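Local structure of ethanolamine kinase Pv091845 (Plasmodium vivax, 2QG7) at residues N83-T86 / L87-C91; L266-F269 / D270-R273; E409-P412 / F413-C416; R445-A448 / S449-I453. The protein probably phosphorylates ethanolamine, the first step of phosphatidylethanolamine synthesis from ethanolamine. One frame throughout, in Å; residues are numbered along the deposited sequence.

Interaction 1 (N83-T86 / L87-C91)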
loop_
_atom_site.group_PDB
_atom_site.type_symbol
_atom_site.label_atom_id
_atom_site.label_comp_id
_atom_site.label_asym_id
_atom_site.label_seq_id
_atom_site.Cartn_x
_atom_site.Cartn_y
_atom_site.Cartn_z
ATOM N N ASN D 83 -25.285 -12.352 -13.359
ATOM C CA ASN D 83 -25.603 -10.930 -13.403
ATOM C C ASN D 83 -26.531 -10.548 -12.257
ATOM O O ASN D 83 -26.871 -11.387 -11.421
ATOM C CB ASN D 83 -26.211 -10.526 -14.757
ATOM C CG ASN D 83 -27.350 -11.444 -15.204
ATOM O OD1 ASN D 83 -28.314 -11.685 -14.460
ATOM N ND2 ASN D 83 -27.246 -11.951 -16.440
ATOM N N GLU D 84 -26.927 -9.271 -12.236
ATOM C CA GLU D 84 -27.853 -8.721 -11.247
ATOM C C GLU D 84 -29.260 -9.310 -11.347
ATOM O O GLU D 84 -29.962 -9.398 -10.350
ATOM C CB GLU D 84 -27.918 -7.204 -11.407
ATOM C CG GLU D 84 -28.291 -6.444 -10.142
ATOM C CD GLU D 84 -27.888 -4.946 -10.200
ATOM O OE1 GLU D 84 -28.775 -4.068 -9.976
ATOM O OE2 GLU D 84 -26.685 -4.659 -10.458
ATOM N N LYS D 85 -29.665 -9.705 -12.550
ATOM C CA LYS D 85 -31.006 -10.228 -12.802
ATOM C C LYS D 85 -31.164 -11.675 -12.297
ATOM O O LYS D 85 -32.245 -12.081 -11.803
ATOM C CB LYS D 85 -31.316 -10.160 -14.303
ATOM C CG LYS D 85 -32.709 -10.672 -14.663
ATOM C CD LYS D 85 -32.902 -10.726 -16.156
ATOM C CE LYS D 85 -34.234 -11.468 -16.461
ATOM N NZ LYS D 85 -34.585 -11.281 -17.963
ATOM N N THR D 86 -30.087 -12.449 -12.452
ATOM C CA THR D 86 -30.008 -13.805 -11.916
ATOM C C THR D 86 -30.048 -13.794 -10.367
ATOM O O THR D 86 -30.705 -14.637 -9.756
ATOM C CB THR D 86 -28.764 -14.573 -12.464
ATOM O OG1 THR D 86 -28.698 -14.432 -13.887
ATOM C CG2 THR D 86 -28.860 -16.068 -12.134
ATOM N N LEU D 87 -29.362 -12.821 -9.764
ATOM C CA LEU D 87 -29.372 -12.591 -8.310
ATOM C C LEU D 87 -30.784 -12.390 -7.768
ATOM O O LEU D 87 -31.220 -13.117 -6.863
ATOM C CB LEU D 87 -28.503 -11.376 -7.974
ATOM C CG LEU D 87 -28.588 -10.819 -6.556
ATOM C CD1 LEU D 87 -27.989 -11.820 -5.541
ATOM C CD2 LEU D 87 -27.871 -9.498 -6.499
ATOM N N TYR D 88 -31.485 -11.417 -8.369
ATOM C CA TYR D 88 -32.852 -11.062 -8.028
ATOM C C TYR D 88 -33.834 -12.205 -8.196
ATOM O O TYR D 88 -34.808 -12.291 -7.445
ATOM C CB TYR D 88 -33.323 -9.840 -8.833
ATOM C CG TYR D 88 -32.527 -8.573 -8.619
ATOM C CD1 TYR D 88 -32.510 -7.570 -9.577
ATOM C CD2 TYR D 88 -31.793 -8.363 -7.448
ATOM C CE1 TYR D 88 -31.774 -6.376 -9.375
ATOM C CE2 TYR D 88 -31.049 -7.179 -7.240
ATOM C CZ TYR D 88 -31.049 -6.202 -8.206
ATOM O OH TYR D 88 -30.315 -5.059 -7.998
ATOM N N ILE D 89 -33.612 -13.061 -9.195
ATOM C CA ILE D 89 -34.441 -14.267 -9.368
ATOM C C ILE D 89 -34.183 -15.241 -8.200
ATOM O O ILE D 89 -35.127 -15.822 -7.637
ATOM C CB ILE D 89 -34.155 -14.975 -10.721
ATOM C CG1 ILE D 89 -34.550 -14.086 -11.904
ATOM C CG2 ILE D 89 -34.853 -16.333 -10.805
ATOM C CD1 ILE D 89 -33.861 -14.451 -13.222
ATOM N N TYR D 90 -32.902 -15.404 -7.839
ATOM C CA TYR D 90 -32.517 -16.216 -6.682
ATOM C C TYR D 90 -33.179 -15.671 -5.418
ATOM O O TYR D 90 -33.670 -16.427 -4.575
ATOM C CB TYR D 90 -30.979 -16.301 -6.519
ATOM C CG TYR D 90 -30.546 -17.433 -5.569
ATOM C CD1 TYR D 90 -30.523 -18.769 -6.001
ATOM C CD2 TYR D 90 -30.204 -17.169 -4.230
ATOM C CE1 TYR D 90 -30.161 -19.809 -5.146
ATOM C CE2 TYR D 90 -29.828 -18.200 -3.370
ATOM C CZ TYR D 90 -29.808 -19.516 -3.832
ATOM O OH TYR D 90 -29.438 -20.538 -2.976
ATOM N N CYS D 91 -33.207 -14.344 -5.332
ATOM C CA CYS D 91 -33.861 -13.616 -4.248
ATOM C C CYS D 91 -35.366 -13.784 -4.180
ATOM O O CYS D 91 -35.928 -13.807 -3.085
ATOM C CB CYS D 91 -33.494 -12.140 -4.305
ATOM S SG CYS D 91 -31.810 -11.891 -3.754
#

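Interaction 2 (L266-F269 / D270-R273)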
loop_
_atom_site.group_PDB
_atom_site.type_symbol
_atom_site.label_atom_id
_atom_site.label_comp_id
_atom_site.label_asym_id
_atom_site.label_seq_id
_atom_site.Cartn_x
_atom_site.Cartn_y
_atom_site.Cartn_z
ATOM N N LEU D 266 7.793 -15.542 1.671
ATOM C CA LEU D 266 8.596 -14.366 1.960
ATOM C C LEU D 266 8.537 -13.934 3.461
ATOM O O LEU D 266 9.400 -13.185 3.938
ATOM C CB LEU D 266 8.138 -13.236 1.023
ATOM C CG LEU D 266 8.964 -11.937 0.988
ATOM C CD1 LEU D 266 10.419 -12.160 0.449
ATOM C CD2 LEU D 266 8.197 -10.921 0.130
ATOM N N ILE D 267 7.523 -14.413 4.193
ATOM C CA ILE D 267 7.349 -14.094 5.599
ATOM C C ILE D 267 8.038 -15.142 6.443
ATOM O O ILE D 267 7.802 -16.337 6.247
ATOM C CB ILE D 267 5.827 -14.002 6.016
ATOM C CG1 ILE D 267 5.073 -12.959 5.174
ATOM C CG2 ILE D 267 5.714 -13.610 7.496
ATOM C CD1 ILE D 267 3.603 -13.231 5.070
ATOM N N ASP D 268 8.863 -14.704 7.397
ATOM C CA ASP D 268 9.491 -15.648 8.345
ATOM C C ASP D 268 8.487 -16.022 9.433
ATOM O O ASP D 268 8.181 -15.220 10.321
ATOM C CB ASP D 268 10.766 -15.064 8.962
ATOM C CG ASP D 268 11.653 -16.124 9.619
ATOM O OD1 ASP D 268 11.225 -17.281 9.785
ATOM O OD2 ASP D 268 12.807 -15.812 9.974
ATOM N N PHE D 269 7.926 -17.219 9.315
ATOM C CA PHE D 269 6.860 -17.657 10.214
ATOM C C PHE D 269 7.342 -17.971 11.633
ATOM O O PHE D 269 6.545 -17.886 12.565
ATOM C CB PHE D 269 6.072 -18.818 9.625
ATOM C CG PHE D 269 4.803 -18.396 8.904
ATOM C CD1 PHE D 269 4.855 -17.563 7.763
ATOM C CD2 PHE D 269 3.564 -18.832 9.350
ATOM C CE1 PHE D 269 3.700 -17.180 7.094
ATOM C CE2 PHE D 269 2.394 -18.450 8.700
ATOM C CZ PHE D 269 2.446 -17.628 7.568
ATOM N N ASP D 270 8.625 -18.292 11.802
ATOM C CA ASP D 270 9.208 -18.506 13.121
ATOM C C ASP D 270 9.253 -17.205 13.902
ATOM O O ASP D 270 9.010 -17.194 15.116
ATOM C CB ASP D 270 10.614 -19.107 13.026
ATOM C CG ASP D 270 10.613 -20.501 12.391
ATOM O OD1 ASP D 270 9.919 -21.409 12.912
ATOM O OD2 ASP D 270 11.300 -20.708 11.359
ATOM N N VAL D 271 9.600 -16.122 13.207
ATOM C CA VAL D 271 9.611 -14.772 13.781
ATOM C C VAL D 271 8.174 -14.252 13.991
ATOM O O VAL D 271 7.905 -13.468 14.931
ATOM C CB VAL D 271 10.440 -13.781 12.898
ATOM C CG1 VAL D 271 10.365 -12.359 13.412
ATOM C CG2 VAL D 271 11.905 -14.240 12.822
ATOM N N LEU D 272 7.267 -14.678 13.121
ATOM C CA LEU D 272 5.885 -14.343 13.271
ATOM C C LEU D 272 5.321 -15.049 14.520
ATOM O O LEU D 272 4.629 -14.407 15.327
ATOM C CB LEU D 272 5.097 -14.696 11.991
ATOM C CG LEU D 272 3.588 -14.404 11.944
ATOM C CD1 LEU D 272 3.246 -12.908 12.127
ATOM C CD2 LEU D 272 2.995 -14.940 10.665
ATOM N N ARG D 273 5.623 -16.354 14.659
ATOM C CA ARG D 273 5.267 -17.142 15.845
ATOM C C ARG D 273 5.752 -16.492 17.114
ATOM O O ARG D 273 5.013 -16.415 18.069
ATOM C CB ARG D 273 5.839 -18.550 15.771
ATOM C CG ARG D 273 5.238 -19.549 16.770
ATOM C CD ARG D 273 5.843 -20.961 16.628
ATOM N NE ARG D 273 5.579 -21.624 15.342
ATOM C CZ ARG D 273 6.479 -21.717 14.350
ATOM N NH1 ARG D 273 6.180 -22.334 13.206
ATOM N NH2 ARG D 273 7.693 -21.188 14.497
HETATM O O HOH W 1 10.097 -19.765 8.949
#

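Interaction 3 (E409-P412 / F413-C416)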
loop_
_atom_site.group_PDB
_atom_site.type_symbol
_atom_site.label_atom_id
_atom_site.label_comp_id
_atom_site.label_asym_id
_atom_site.label_seq_id
_atom_site.Cartn_x
_atom_site.Cartn_y
_atom_site.Cartn_z
ATOM N N GLU D 409 -4.319 0.688 28.595
ATOM C CA GLU D 409 -4.757 -0.696 28.412
ATOM C C GLU D 409 -4.898 -1.081 26.940
ATOM O O GLU D 409 -4.685 -2.246 26.572
ATOM C CB GLU D 409 -6.092 -0.876 29.114
ATOM C CG GLU D 409 -6.502 -2.314 29.368
ATOM C CD GLU D 409 -7.929 -2.374 29.960
ATOM O OE1 GLU D 409 -8.101 -1.905 31.119
ATOM O OE2 GLU D 409 -8.869 -2.910 29.297
ATOM N N ILE D 410 -5.280 -0.105 26.103
ATOM C CA ILE D 410 -5.640 -0.395 24.697
ATOM C C ILE D 410 -4.409 -0.414 23.791
ATOM O O ILE D 410 -4.459 -0.901 22.655
ATOM C CB ILE D 410 -6.710 0.582 24.105
ATOM C CG1 ILE D 410 -6.185 2.019 24.049
ATOM C CG2 ILE D 410 -8.004 0.497 24.894
ATOM C CD1 ILE D 410 -6.929 2.917 23.070
ATOM N N GLN D 411 -3.305 0.079 24.339
ATOM C CA GLN D 411 -2.111 0.486 23.582
ATOM C C GLN D 411 -1.383 -0.675 22.846
ATOM O O GLN D 411 -1.071 -0.551 21.677
ATOM C CB GLN D 411 -1.196 1.315 24.507
ATOM C CG GLN D 411 -0.627 2.526 23.885
ATOM C CD GLN D 411 -1.640 3.517 23.451
ATOM O OE1 GLN D 411 -1.501 4.159 22.397
ATOM N NE2 GLN D 411 -2.657 3.699 24.277
ATOM N N PRO D 412 -1.158 -1.820 23.510
ATOM C CA PRO D 412 -0.598 -2.938 22.743
ATOM C C PRO D 412 -1.587 -3.706 21.830
ATOM O O PRO D 412 -1.165 -4.614 21.105
ATOM C CB PRO D 412 -0.131 -3.895 23.846
ATOM C CG PRO D 412 -1.048 -3.608 25.023
ATOM C CD PRO D 412 -1.367 -2.148 24.946
ATOM N N PHE D 413 -2.889 -3.417 21.911
ATOM C CA PHE D 413 -3.893 -4.123 21.110
ATOM C C PHE D 413 -3.955 -3.558 19.683
ATOM O O PHE D 413 -4.543 -4.182 18.796
ATOM C CB PHE D 413 -5.286 -4.073 21.768
ATOM C CG PHE D 413 -5.412 -4.952 22.968
ATOM C CD1 PHE D 413 -5.006 -4.498 24.230
ATOM C CD2 PHE D 413 -5.928 -6.244 22.847
ATOM C CE1 PHE D 413 -5.123 -5.296 25.311
ATOM C CE2 PHE D 413 -6.049 -7.082 23.964
ATOM C CZ PHE D 413 -5.632 -6.613 25.179
ATOM N N TYR D 414 -3.347 -2.394 19.485
ATOM C CA TYR D 414 -3.163 -1.831 18.169
ATOM C C TYR D 414 -2.430 -2.815 17.226
ATOM O O TYR D 414 -2.921 -3.146 16.118
ATOM C CB TYR D 414 -2.364 -0.568 18.301
ATOM C CG TYR D 414 -3.162 0.681 18.526
ATOM C CD1 TYR D 414 -3.747 1.350 17.442
ATOM C CD2 TYR D 414 -3.297 1.236 19.820
ATOM C CE1 TYR D 414 -4.451 2.512 17.618
ATOM C CE2 TYR D 414 -4.011 2.431 20.012
ATOM C CZ TYR D 414 -4.574 3.055 18.902
ATOM O OH TYR D 414 -5.277 4.207 19.044
ATOM N N ILE D 415 -1.273 -3.287 17.698
ATOM C CA ILE D 415 -0.485 -4.312 17.012
ATOM C C ILE D 415 -1.190 -5.650 16.900
ATOM O O ILE D 415 -1.026 -6.373 15.919
ATOM C CB ILE D 415 0.887 -4.557 17.693
ATOM C CG1 ILE D 415 1.751 -3.274 17.640
ATOM C CG2 ILE D 415 1.648 -5.686 16.956
ATOM C CD1 ILE D 415 2.768 -3.302 18.776
ATOM N N CYS D 416 -1.931 -5.985 17.927
ATOM C CA CYS D 416 -2.737 -7.211 17.953
ATOM C C CYS D 416 -3.832 -7.220 16.823
ATOM O O CYS D 416 -4.082 -8.212 16.143
ATOM C CB CYS D 416 -3.381 -7.308 19.348
ATOM S SG CYS D 416 -4.307 -8.791 19.549
#

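Interaction 4 (R445-A448 / S449-I453)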
loop_
_atom_site.group_PDB
_atom_site.type_symbol
_atom_site.label_atom_id
_atom_site.label_comp_id
_atom_site.label_asym_id
_atom_site.label_seq_id
_atom_site.Cartn_x
_atom_site.Cartn_y
_atom_site.Cartn_z
ATOM N N ARG D 445 -1.125 -4.524 6.671
ATOM C CA ARG D 445 -1.458 -4.699 8.099
ATOM C C ARG D 445 -0.301 -5.333 8.869
ATOM O O ARG D 445 0.016 -4.873 9.942
ATOM C CB ARG D 445 -2.744 -5.523 8.351
ATOM C CG ARG D 445 -4.015 -4.969 7.790
ATOM C CD ARG D 445 -4.273 -3.531 8.191
ATOM N NE ARG D 445 -4.385 -3.386 9.656
ATOM C CZ ARG D 445 -5.517 -3.527 10.351
ATOM N NH1 ARG D 445 -5.475 -3.359 11.650
ATOM N NH2 ARG D 445 -6.690 -3.820 9.762
ATOM N N LEU D 446 0.292 -6.399 8.327
ATOM C CA LEU D 446 1.445 -7.054 8.933
ATOM C C LEU D 446 2.655 -6.156 9.035
ATOM O O LEU D 446 3.398 -6.288 9.992
ATOM C CB LEU D 446 1.839 -8.313 8.181
ATOM C CG LEU D 446 0.946 -9.546 8.415
ATOM C CD1 LEU D 446 1.519 -10.785 7.698
ATOM C CD2 LEU D 446 0.690 -9.871 9.919
ATOM N N THR D 447 2.856 -5.262 8.053
ATOM C CA THR D 447 3.910 -4.250 8.067
ATOM C C THR D 447 3.656 -3.278 9.233
ATOM O O THR D 447 4.593 -2.895 9.943
ATOM C CB THR D 447 3.982 -3.465 6.697
ATOM O OG1 THR D 447 4.251 -4.369 5.618
ATOM C CG2 THR D 447 5.062 -2.429 6.679
ATOM N N ALA D 448 2.392 -2.846 9.379
ATOM C CA ALA D 448 1.959 -1.968 10.471
ATOM C C ALA D 448 2.241 -2.539 11.856
ATOM O O ALA D 448 2.480 -1.771 12.769
ATOM C CB ALA D 448 0.505 -1.610 10.331
ATOM N N SER D 449 2.217 -3.859 12.007
ATOM C CA SER D 449 2.528 -4.489 13.258
ATOM C C SER D 449 4.006 -4.383 13.630
ATOM O O SER D 449 4.355 -4.467 14.807
ATOM C CB SER D 449 2.118 -5.943 13.246
ATOM O OG SER D 449 2.970 -6.698 12.410
ATOM N N CYS D 450 4.874 -4.179 12.644
ATOM C CA CYS D 450 6.310 -3.971 12.878
ATOM C C CYS D 450 6.677 -2.507 12.898
ATOM O O CYS D 450 7.826 -2.195 13.187
ATOM C CB CYS D 450 7.134 -4.662 11.786
ATOM S SG CYS D 450 6.821 -6.415 11.692
ATOM N N LEU D 451 5.749 -1.609 12.580
ATOM C CA LEU D 451 6.126 -0.198 12.443
ATOM C C LEU D 451 6.312 0.495 13.788
ATOM O O LEU D 451 5.566 0.227 14.709
ATOM C CB LEU D 451 5.120 0.593 11.627
ATOM C CG LEU D 451 5.023 0.469 10.111
ATOM C CD1 LEU D 451 3.815 1.258 9.648
ATOM C CD2 LEU D 451 6.266 0.975 9.409
ATOM N N PRO D 452 7.328 1.384 13.900
ATOM C CA PRO D 452 7.631 2.150 15.112
ATOM C C PRO D 452 6.455 2.931 15.684
ATOM O O PRO D 452 6.258 2.941 16.908
ATOM C CB PRO D 452 8.715 3.119 14.628
ATOM C CG PRO D 452 9.466 2.319 13.616
ATOM C CD PRO D 452 8.324 1.700 12.837
ATOM N N ILE D 453 5.687 3.584 14.807
ATOM C CA ILE D 453 4.514 4.335 15.219
ATOM C C ILE D 453 3.507 3.490 15.997
ATOM O O ILE D 453 2.697 4.033 16.732
ATOM C CB ILE D 453 3.811 5.025 14.007
ATOM C CG1 ILE D 453 3.461 3.990 12.921
ATOM C CG2 ILE D 453 4.685 6.189 13.448
ATOM C CD1 ILE D 453 2.485 4.498 11.909
#

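Interaction 1 (N83-T86 / L87-C91)
N83 OD1 is gripped twice by T86, which makes this asparagine a textbook N-cap for helix 84-98. The backbone T86 N donates to N83 OD1 over 2.8 Å, almost in line with the amide C=O bond. The hydroxyl T86 OG1 also donates to N83 OD1, but from well above the carbonyl plane. Both donors can reach one oxygen because the hydroxyl lies beside the threonine's own backbone N and anti to its carbonyl carbon (chi1 -49°). The carbonyl of N83 starts the helical ladder only weakly, accepting L87 N over 3.3 Å, and the later rungs from Y88, I89 and Y90 are sound.

Spanning the first turn and the next, E84 and Y88 run side by side and point the same way. E84 O accepts Y88 N over 3.2 Å and also sits over one face of the tyrosine ring, offset toward the rim, with Y88 CG 3.2 Å from E84 O. The glutamate chain extends along the ring, bringing E84 CG to 3.4 Å from Y88 CZ and setting its carboxylate 76° from the ring plane. Y88 OH gives E84 OE1 a weak hydrogen bond and is also bonded to I115 N of strand 112-116. Helix 84-98 thus rests on the five-stranded antiparallel sheet, where L87 meets L140 and I125, and C91 meets F113 and I138. On another flank I89 crowds K85, its CG1 coming to 3.1 Å from K85 O, while the methyl I89 CD1 lies 4.2 Å from the methylene K85 CG.

Interaction 2 (L266-F269 / D270-R273)
An N-terminal helix cap, with D268 just ahead of helix 269-284, is the motif in which D268 meets D270, V271 and L272. D268 OD1 accepts D270 N only weakly, over 3.4 Å. The backbone of D268 does more: D268 O takes L272 N over 3.0 Å, in the carbonyl plane, and so closes the first helical turn. Two carboxylates come close here, D268 OD1 lying 3.8 Å from D270 OD2 with their planes 80° apart. A water answers that like-charge approach by donating to both, 2.9 Å from D268 OD1. D270 is balanced on its other oxygen as well, for R273 NH2 forms a salt bridge to D270 OD1 over 2.7 Å. The arginine chain bends at chi3 (-64°) to fold back along the turn, and it meets that oxygen on the anti side, nearly within its own guanidinium plane. The remaining carboxylate oxygen of the cap, D268 OD2, rests against V271 CG2.

The apolar half of the turn is a CH-pi contact: L272 CD2 stands over the middle of the F269 ring, 4.0 Å from its centroid and only 6° off the normal. F269 is embedded among F244, L247 and N248 of helix 236-251, whereas I267 and L272 face L266 of the second subunit, and the backbones of L266 and D268 are hydrogen-bonded to that subunit. An aspartate accepting from a first-turn N-H is typical of a helix N-terminus, here one placed at the interface between subunits.

Interaction 3 (E409-P412 / F413-C416)
F413 N donates to I410 O over 3.1 Å, the single hydrogen bond across the turn that joins helix 400-410 to helix 413-430. The amide comes from above the carbonyl plane, a tight i to i+3 geometry. P412, lacking an N-H, can give no such bond, and its ring instead lies obliquely to F413, with P412 CG 4.1 Å from F413 CD1.

Carbonyl oxygens also meet aromatic edges. E409 O lies 3.3 Å from F413 CD1, near the plane of that ring, and Q411 O approaches Y414 CD2 at 3.4 Å in the same edge-on way. The Q411 amide runs alongside Y414, its plane turned 43° from the ring, while I410 CD1 touches Y414 CE2 at 4.3 Å.

Outside this shell, Y414 OH is bonded to E387 OE2 and K457 makes a cation-pi contact with the ring. The buried carboxylate of E409 is matched by a salt bridge to R360 and a hydrogen bond to S288.

Where P412 brings no N-H to the turn, E409 O and Q411 O lie near the edges of aromatic rings, whose slightly positive rims probably offer a weak electrostatic complement to the hydrogen bond.

Interaction 4 (R445-A448 / S449-I453)
R445 O accepts S449 N over 3.2 Å, an i to i+4 rung near the C-terminal end of helix 438-448. The side chain of R445 leads away from this turn, to Y441 OH and H418 ND1.

L446 O comes next and serves S449 twice. The hydroxyl S449 OG donates to it, at a modelled 2.5 Å that is so short its exact length is doubtful, and S449 N adds a weak bond of 3.4 Å. The hydroxyl reaches back because it sits between the serine's own backbone N and carbonyl carbon (chi1 71°).

T447 O takes C450 N, an i to i+3 bond, over 3.0 Å, the donor standing 60° out of the carbonyl plane. The same oxygen lies 3.4 Å from L451 CG, while T447 OG1 turns to M443 O.

A448 closes the series, its carbonyl oxygen weakly accepting L451 N over 3.3 Å. Its methyl A448 CB touches L451 CD1 at 4.4 Å, and L451 in turn is the N-cap residue of helix 452-455 and packs on I439 of the second subunit.

Several i to i+3 bonds at the helix end imply that its last carbonyls find donors in the residues just after them, one of them probably with help from the S449 hydroxyl, though the modelled length of that bond is doubtful.

In the fold
Interaction 1 stands apart, its centre 42 to 44 Å from the other three; it sits beside the five-stranded sheet, across the chain's centre from interactions 3 and 4. Those two have centres 12 Å apart and touch directly, I415 CG2 of 413-416 lying 3.7 Å from S449 O. Interaction 4 also reaches interaction 2, where I267 CD1 packs on L446 CD1 at 4.2 Å, so it forms the bridge between interactions 2 and 3, whose nearest atoms are about 9 Å apart. Interactions 2 and 4 both face the second subunit, with C450 of one chain meeting L266 of the other. Taken together, the four examples are two helix starts, one helix-to-helix junction and one helix end.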